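Local coordinates for protein tRNA (adenine(22)-N(1))-methyltransferase (Bacillus subtilis, PDB 6Q56) that catalyses the S-adenosyl-L-methionine-dependent methylation of adenosine 22 in tRNA at N1, giving N(1)-methyladenosine, at residues 4-9 and 34-39; 12-17 and 40-45; 196-201 and 226-231. The protein carries 2 engineered substitutions. All coordinates share one frame; numbering follows the deposited sequence.

Contact 1: 4-9 and 34-39. Engineered in segment 34-39: Ser35 (natural residue Cys).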
# COMPACT_ATOMS: atom_id res chain seq x y z
N LEU A 4 -0.52 22.95 5.53
CA LEU A 4 -0.59 22.17 4.31
C LEU A 4 -1.80 21.29 4.40
O LEU A 4 -2.13 20.79 5.46
CB LEU A 4 0.64 21.28 4.15
CG LEU A 4 1.94 21.95 3.73
CD1 LEU A 4 3.07 20.95 3.76
CD2 LEU A 4 1.81 22.56 2.35
N LYS A 5 -2.47 21.08 3.27
CA LYS A 5 -3.64 20.23 3.26
C LYS A 5 -3.31 18.97 2.49
O LYS A 5 -2.61 19.00 1.49
CB LYS A 5 -4.84 20.93 2.64
CG LYS A 5 -5.41 22.04 3.49
CD LYS A 5 -5.74 21.56 4.90
CE LYS A 5 -6.35 22.67 5.73
NZ LYS A 5 -5.53 23.91 5.70
N LEU A 6 -3.81 17.85 2.97
CA LEU A 6 -3.56 16.58 2.32
C LEU A 6 -4.85 16.02 1.80
O LEU A 6 -5.92 16.39 2.24
CB LEU A 6 -2.98 15.59 3.31
CG LEU A 6 -1.53 15.73 3.75
CD1 LEU A 6 -1.24 14.69 4.81
CD2 LEU A 6 -0.59 15.58 2.57
N SER A 7 -4.73 15.10 0.86
CA SER A 7 -5.88 14.43 0.29
C SER A 7 -6.36 13.41 1.30
O SER A 7 -5.62 13.02 2.20
CB SER A 7 -5.50 13.72 -1.00
OG SER A 7 -4.49 12.77 -0.78
N LYS A 8 -7.61 12.98 1.16
CA LYS A 8 -8.17 11.99 2.05
C LYS A 8 -7.23 10.81 2.10
O LYS A 8 -6.95 10.25 3.15
CB LYS A 8 -9.54 11.53 1.55
CG LYS A 8 -10.69 12.43 1.95
CD LYS A 8 -12.01 11.93 1.39
CE LYS A 8 -13.20 12.74 1.89
NZ LYS A 8 -13.77 12.20 3.16
N ARG A 9 -6.76 10.43 0.92
CA ARG A 9 -5.86 9.31 0.76
C ARG A 9 -4.61 9.40 1.63
O ARG A 9 -4.33 8.49 2.39
CB ARG A 9 -5.47 9.17 -0.71
CG ARG A 9 -4.71 7.91 -1.05
CD ARG A 9 -4.65 7.77 -2.56
NE ARG A 9 -4.34 9.04 -3.19
CZ ARG A 9 -3.12 9.50 -3.36
NH1 ARG A 9 -2.08 8.79 -2.96
NH2 ARG A 9 -2.93 10.66 -3.95
N PRO A 34 5.21 14.19 4.47
CA PRO A 34 6.21 14.31 5.53
C PRO A 34 6.24 15.70 6.15
O PRO A 34 6.44 15.83 7.35
CB PRO A 34 7.54 13.99 4.83
CG PRO A 34 7.24 13.84 3.39
CD PRO A 34 5.78 13.58 3.26
N SER A 35 6.03 16.74 5.35
CA SER A 35 6.03 18.09 5.87
C SER A 35 4.85 18.22 6.81
O SER A 35 4.95 18.78 7.89
CB SER A 35 5.90 19.10 4.74
OG SER A 35 7.10 19.23 4.00
N TYR A 36 3.73 17.68 6.37
CA TYR A 36 2.50 17.70 7.14
C TYR A 36 2.65 16.94 8.45
O TYR A 36 2.15 17.38 9.47
CB TYR A 36 1.36 17.09 6.31
CG TYR A 36 0.07 16.88 7.06
CD1 TYR A 36 -0.10 15.79 7.89
CD2 TYR A 36 -0.97 17.77 6.93
CE1 TYR A 36 -1.28 15.59 8.56
CE2 TYR A 36 -2.16 17.57 7.60
CZ TYR A 36 -2.30 16.48 8.41
OH TYR A 36 -3.48 16.29 9.09
N ALA A 37 3.33 15.81 8.41
CA ALA A 37 3.52 14.98 9.59
C ALA A 37 4.40 15.63 10.64
O ALA A 37 4.11 15.59 11.82
CB ALA A 37 4.07 13.62 9.20
N VAL A 38 5.49 16.23 10.18
CA VAL A 38 6.43 16.89 11.07
C VAL A 38 5.83 18.17 11.64
O VAL A 38 5.96 18.45 12.82
CB VAL A 38 7.74 17.20 10.33
CG1 VAL A 38 8.65 18.07 11.17
CG2 VAL A 38 8.43 15.90 9.97
N LEU A 39 5.16 18.94 10.80
CA LEU A 39 4.52 20.17 11.23
C LEU A 39 3.45 19.92 12.28
O LEU A 39 3.30 20.68 13.22
CB LEU A 39 3.88 20.89 10.06
CG LEU A 39 4.79 21.63 9.09
CD1 LEU A 39 4.01 22.02 7.85
CD2 LEU A 39 5.38 22.85 9.75
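Tyr36 reaches out from helix 32-39 to the extended N-terminal chain, where Leu6 lies over its ring and Leu4 sits at its edge. The tyrosine can be followed outward from its backbone. Tyr36 CB already meets Leu6 CD1 at 3.8 Å. Tyr36 CG, placed anti to the backbone N by a chi1 of 172°, points the ring at the 4-9 segment and makes the closest approach, 3.4 Å to Leu6 CD1. Tyr36 CD1 lies 3.5 Å from the same methyl, Leu6 CD1. Across the ring, Tyr36 CD2 lies under the same methyl and has Leu4 O in the ring plane, 3.6 Å away. CE1 and CE2 are still brushed by Leu6 CD1, whereas the tip leaves this contact: OH is hydrogen-bonded to Gln11 NE2 of helix 8-14. The leucine methyl thus forms a CH-pi contact, 3.5 Å from Leu6 CD1 to the Tyr36 ring centroid and 19° off the normal. With an alanine at Tyr36, Leu6 CD1 would probably lose the ring face it rests on and Gln11 its hydroxyl partner, freeing the N-terminal chain to shift. Leu4 adds a second foothold: Leu4 CD1 packs 3.5 Å from CB of Ser35, an engineered residue replacing the natural cysteine, and 4.3 Å from Leu39 CD1. Ser35 OG is hydrogen-bonded to Ala31 O, just before the helix begins. Beyond Leu6 the chain enters helix 8-14, with Ser7 as its N-cap, OG to Leu10 N. Helix 32-39 presents Tyr36 to this N-terminal arm, while Pro34 and Ala37 pack on strands 21-26 and 43-50 of the central sheet, and Val38 on Ala46 of the latter.

Contact 2: 12-17 and 40-45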
# COMPACT_ATOMS: atom_id res chain seq x y z
N THR A 12 -5.26 9.71 5.41
CA THR A 12 -5.46 8.39 5.98
C THR A 12 -4.12 7.77 6.32
O THR A 12 -3.95 7.20 7.38
CB THR A 12 -6.23 7.48 5.01
OG1 THR A 12 -7.58 7.93 4.90
CG2 THR A 12 -6.23 6.04 5.49
N VAL A 13 -3.17 7.87 5.40
CA VAL A 13 -1.84 7.32 5.61
C VAL A 13 -1.18 7.95 6.83
O VAL A 13 -0.64 7.26 7.68
CB VAL A 13 -0.95 7.52 4.37
CG1 VAL A 13 0.49 7.14 4.66
CG2 VAL A 13 -1.49 6.72 3.20
N ALA A 14 -1.22 9.27 6.89
CA ALA A 14 -0.60 10.01 7.98
C ALA A 14 -1.10 9.59 9.36
O ALA A 14 -0.33 9.57 10.31
CB ALA A 14 -0.82 11.51 7.79
N GLU A 15 -2.37 9.26 9.48
CA GLU A 15 -2.95 8.87 10.76
C GLU A 15 -2.32 7.63 11.39
O GLU A 15 -2.48 7.41 12.58
CB GLU A 15 -4.45 8.66 10.64
CG GLU A 15 -5.23 9.87 10.17
CD GLU A 15 -4.98 11.11 11.00
OE1 GLU A 15 -4.75 10.99 12.22
OE2 GLU A 15 -5.02 12.22 10.44
N TYR A 16 -1.63 6.82 10.59
CA TYR A 16 -1.02 5.61 11.12
C TYR A 16 0.43 5.81 11.50
O TYR A 16 1.10 4.87 11.89
CB TYR A 16 -1.15 4.46 10.13
CG TYR A 16 -2.55 3.96 10.00
CD1 TYR A 16 -3.06 3.03 10.89
CD2 TYR A 16 -3.38 4.43 9.02
CE1 TYR A 16 -4.35 2.57 10.79
CE2 TYR A 16 -4.68 3.99 8.90
CZ TYR A 16 -5.15 3.06 9.79
OH TYR A 16 -6.44 2.62 9.67
N ILE A 17 0.91 7.03 11.37
CA ILE A 17 2.28 7.32 11.73
C ILE A 17 2.37 7.31 13.24
O ILE A 17 1.65 8.05 13.91
CB ILE A 17 2.73 8.68 11.21
CG1 ILE A 17 2.74 8.69 9.69
CG2 ILE A 17 4.12 9.02 11.74
CD1 ILE A 17 2.96 10.05 9.10
N ASN A 40 2.69 18.85 12.10
CA ASN A 40 1.64 18.51 13.03
C ASN A 40 2.17 17.65 14.16
O ASN A 40 1.41 17.07 14.91
CB ASN A 40 0.49 17.81 12.32
CG ASN A 40 -0.24 18.72 11.37
OD1 ASN A 40 -1.33 19.19 11.66
ND2 ASN A 40 0.37 19.00 10.22
N HIS A 41 3.48 17.57 14.25
CA HIS A 41 4.17 16.82 15.30
C HIS A 41 3.82 15.34 15.34
O HIS A 41 4.04 14.68 16.34
CB HIS A 41 3.90 17.49 16.64
CG HIS A 41 3.96 18.98 16.56
ND1 HIS A 41 2.84 19.77 16.67
CD2 HIS A 41 4.99 19.82 16.33
CE1 HIS A 41 3.19 21.04 16.54
NE2 HIS A 41 4.49 21.09 16.33
N LYS A 42 3.28 14.84 14.24
CA LYS A 42 2.95 13.43 14.15
C LYS A 42 4.25 12.67 14.02
O LYS A 42 4.37 11.54 14.48
CB LYS A 42 2.06 13.17 12.95
CG LYS A 42 0.67 13.75 13.06
CD LYS A 42 -0.28 13.14 12.04
CE LYS A 42 -0.29 11.62 12.15
NZ LYS A 42 -0.67 11.14 13.50
N ALA A 43 5.22 13.30 13.38
CA ALA A 43 6.53 12.70 13.19
C ALA A 43 7.58 13.63 13.77
O ALA A 43 7.43 14.84 13.72
CB ALA A 43 6.79 12.45 11.72
N SER A 44 8.64 13.06 14.32
CA SER A 44 9.70 13.86 14.92
C SER A 44 10.65 14.35 13.86
O SER A 44 11.17 15.45 13.92
CB SER A 44 10.46 13.03 15.96
OG SER A 44 10.97 11.85 15.39
N GLY A 45 10.86 13.50 12.87
CA GLY A 45 11.72 13.80 11.75
C GLY A 45 11.27 13.00 10.56
O GLY A 45 10.45 12.10 10.71
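Lys42 lies against Ile17 beside the type I turn from Ala14 to Ile17, which follows on from helix 8-14, near the turn that leads out of helix 32-39 in the Rossmann-like methyltransferase fold. This second turn belongs to the beta-alpha-beta crossover formed by strand 21-26, helix 32-39 and strand 43-50. Asn40 opens the segment as the first residue to leave helical geometry, and its ND2 holds Tyr36 O one turn back. His41 then carries the chain round with positive phi (58°). Lys42 follows and makes most of the contact. Bends at chi3 and chi4 (54° and 58°) fold the end of its chain over the Ala14-Ile17 turn. Lys42 CE comes within 4.3 Å of Ile17 CB, so the lysine offers its aliphatic part to the isoleucine. Its ammonium ends near acidic Glu15, yet not as a salt bridge; Glu15 OE2 instead accepts a hydrogen bond from Gln11 NE2, and the nearby charges probably attract only loosely. Next comes Ala43, whose CB meets Ile17 CG2 at 4.3 Å, beside Ala37 and Met23. Ser44 turns the corner and fastens its OG to Gly20 O, and Gly45 bonds through its backbone to Met23. On the Ile17 side, the branch methyl Ile17 CG2 rests 3.7 Å from Lys42 O.

Contact 3: 196-201 and 226-231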
# COMPACT_ATOMS: atom_id res chain seq x y z
N GLN A 196 -17.69 -5.33 -8.64
CA GLN A 196 -17.37 -4.95 -10.01
C GLN A 196 -16.26 -5.84 -10.54
O GLN A 196 -16.29 -6.25 -11.69
CB GLN A 196 -16.97 -3.47 -10.09
CG GLN A 196 -18.13 -2.52 -9.84
CD GLN A 196 -17.69 -1.11 -9.50
OE1 GLN A 196 -16.50 -0.80 -9.50
NE2 GLN A 196 -18.64 -0.25 -9.20
N GLU A 197 -15.28 -6.14 -9.71
CA GLU A 197 -14.16 -6.98 -10.12
C GLU A 197 -14.67 -8.36 -10.50
O GLU A 197 -14.21 -8.95 -11.47
CB GLU A 197 -13.13 -7.11 -9.01
CG GLU A 197 -11.94 -7.98 -9.36
CD GLU A 197 -11.06 -7.37 -10.43
OE1 GLU A 197 -11.10 -6.14 -10.61
OE2 GLU A 197 -10.32 -8.12 -11.08
N LEU A 198 -15.62 -8.86 -9.74
CA LEU A 198 -16.18 -10.17 -10.01
C LEU A 198 -16.92 -10.12 -11.33
O LEU A 198 -16.77 -11.01 -12.16
CB LEU A 198 -17.11 -10.60 -8.88
CG LEU A 198 -18.07 -11.73 -9.21
CD1 LEU A 198 -17.34 -13.02 -9.53
CD2 LEU A 198 -19.03 -11.94 -8.05
N GLN A 199 -17.71 -9.08 -11.53
CA GLN A 199 -18.46 -8.94 -12.76
C GLN A 199 -17.48 -8.91 -13.92
O GLN A 199 -17.72 -9.51 -14.95
CB GLN A 199 -19.30 -7.68 -12.75
CG GLN A 199 -20.45 -7.73 -11.76
CD GLN A 199 -21.14 -6.38 -11.59
OE1 GLN A 199 -20.71 -5.37 -12.15
NE2 GLN A 199 -22.20 -6.37 -10.80
N HIS A 200 -16.37 -8.21 -13.74
CA HIS A 200 -15.39 -8.12 -14.80
C HIS A 200 -14.71 -9.47 -15.05
O HIS A 200 -14.31 -9.76 -16.16
CB HIS A 200 -14.34 -7.07 -14.50
CG HIS A 200 -13.26 -6.98 -15.54
ND1 HIS A 200 -11.92 -6.97 -15.23
CD2 HIS A 200 -13.34 -6.94 -16.89
CE1 HIS A 200 -11.22 -6.91 -16.34
NE2 HIS A 200 -12.05 -6.89 -17.36
N THR A 201 -14.59 -10.27 -14.01
CA THR A 201 -13.98 -11.58 -14.13
C THR A 201 -14.92 -12.50 -14.90
O THR A 201 -14.50 -13.22 -15.78
CB THR A 201 -13.66 -12.19 -12.76
OG1 THR A 201 -12.66 -11.41 -12.11
CG2 THR A 201 -13.15 -13.59 -12.92
N ASP A 226 -11.59 -19.85 -10.27
CA ASP A 226 -11.05 -19.81 -8.92
C ASP A 226 -11.23 -18.40 -8.37
O ASP A 226 -11.64 -18.22 -7.23
CB ASP A 226 -9.57 -20.20 -8.92
CG ASP A 226 -8.98 -20.27 -7.53
OD1 ASP A 226 -9.41 -21.13 -6.73
OD2 ASP A 226 -8.08 -19.48 -7.22
N ARG A 227 -10.93 -17.41 -9.19
CA ARG A 227 -11.06 -16.02 -8.79
C ARG A 227 -12.51 -15.68 -8.50
O ARG A 227 -12.81 -15.03 -7.52
CB ARG A 227 -10.51 -15.10 -9.88
CG ARG A 227 -10.63 -13.62 -9.57
CD ARG A 227 -9.90 -13.24 -8.30
NE ARG A 227 -8.45 -13.24 -8.46
CZ ARG A 227 -7.74 -12.19 -8.84
NH1 ARG A 227 -8.34 -11.04 -9.11
NH2 ARG A 227 -6.43 -12.28 -8.96
N MET A 228 -13.41 -16.12 -9.37
CA MET A 228 -14.83 -15.85 -9.19
C MET A 228 -15.34 -16.45 -7.89
O MET A 228 -15.99 -15.77 -7.12
CB MET A 228 -15.64 -16.39 -10.37
CG MET A 228 -15.45 -15.59 -11.65
SD MET A 228 -16.10 -16.42 -13.11
CE MET A 228 -17.77 -16.75 -12.58
N GLU A 229 -15.06 -17.72 -7.65
CA GLU A 229 -15.52 -18.36 -6.44
C GLU A 229 -14.97 -17.64 -5.23
O GLU A 229 -15.67 -17.40 -4.26
CB GLU A 229 -15.10 -19.83 -6.40
CG GLU A 229 -15.25 -20.49 -5.04
CD GLU A 229 -16.69 -20.53 -4.56
OE1 GLU A 229 -17.60 -20.56 -5.40
OE2 GLU A 229 -16.89 -20.56 -3.34
N LEU A 230 -13.70 -17.28 -5.32
CA LEU A 230 -13.01 -16.57 -4.25
C LEU A 230 -13.74 -15.28 -3.91
O LEU A 230 -14.04 -15.00 -2.75
CB LEU A 230 -11.58 -16.25 -4.67
CG LEU A 230 -10.63 -15.87 -3.55
CD1 LEU A 230 -9.20 -15.93 -4.03
CD2 LEU A 230 -10.97 -14.49 -3.01
N LEU A 231 -14.02 -14.49 -4.94
CA LEU A 231 -14.72 -13.24 -4.75
C LEU A 231 -16.13 -13.48 -4.25
O LEU A 231 -16.64 -12.75 -3.42
CB LEU A 231 -14.74 -12.44 -6.05
CG LEU A 231 -13.37 -11.91 -6.47
CD1 LEU A 231 -13.48 -11.12 -7.76
CD2 LEU A 231 -12.76 -11.08 -5.36
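Leu198, Thr201, Met228 and Leu231 form the apolar seam of the C-terminal antiparallel hairpin made by helices 188-210 and 215-234, the axes of the two segments 9.5 Å apart at closest and 154° between directions. Leu198 CD1 meets Met228 CG at 3.8 Å, the two side chains crossing at about a right angle. Leu231 CD1 comes up against the backbone of 196-201, 3.6 Å from Leu198 CA, and also touches Glu197 CG. The tightest pair is Thr201 CG2 and Met228 CG at 3.3 Å, less than ordinary carbon contact. Chi1 of Thr201 (-66°) aims CG2 at the methionine and turns OG1 back along its own helix.

One side-chain hydrogen bond stays within 196-201: Thr201 OG1 donates to Glu197 O at 3.0 Å, from above the carbonyl plane and on the face opposite Thr201 N, which bonds to the same oxygen. Between the helices, Glu197 OE2 lies at the edge of the Arg227 guanidinium, 4.0 Å from Arg227 NH1, with the planes 41° apart: an electrostatic neighbour and not a salt bridge.

The threonine hydroxyl is thus satisfied within its own helix, and the hairpin closes on carbon, while the Glu197-Arg227 pair probably adds a mild attraction at the margin.

In the fold
From the N terminus, the arm at 4-9 starts contact 1 and runs into helix 8-14, from which segment 12-17 starts contact 2. The chain then makes strand 21-26 and returns in helix 32-39 to close contact 1, and the following turn into strand 43-50 closes contact 2. The two loops therefore cross, and the contacts touch: Ala37 CB packs on Ile17 CD1. Together they tie the N-terminal arm and first helix to the sheet's first crossover. Contact 3 comes far later, closing the hairpin of helices 188-210 and 215-234, its centre about 36 Å from the other two centres and across the chain's centre from them.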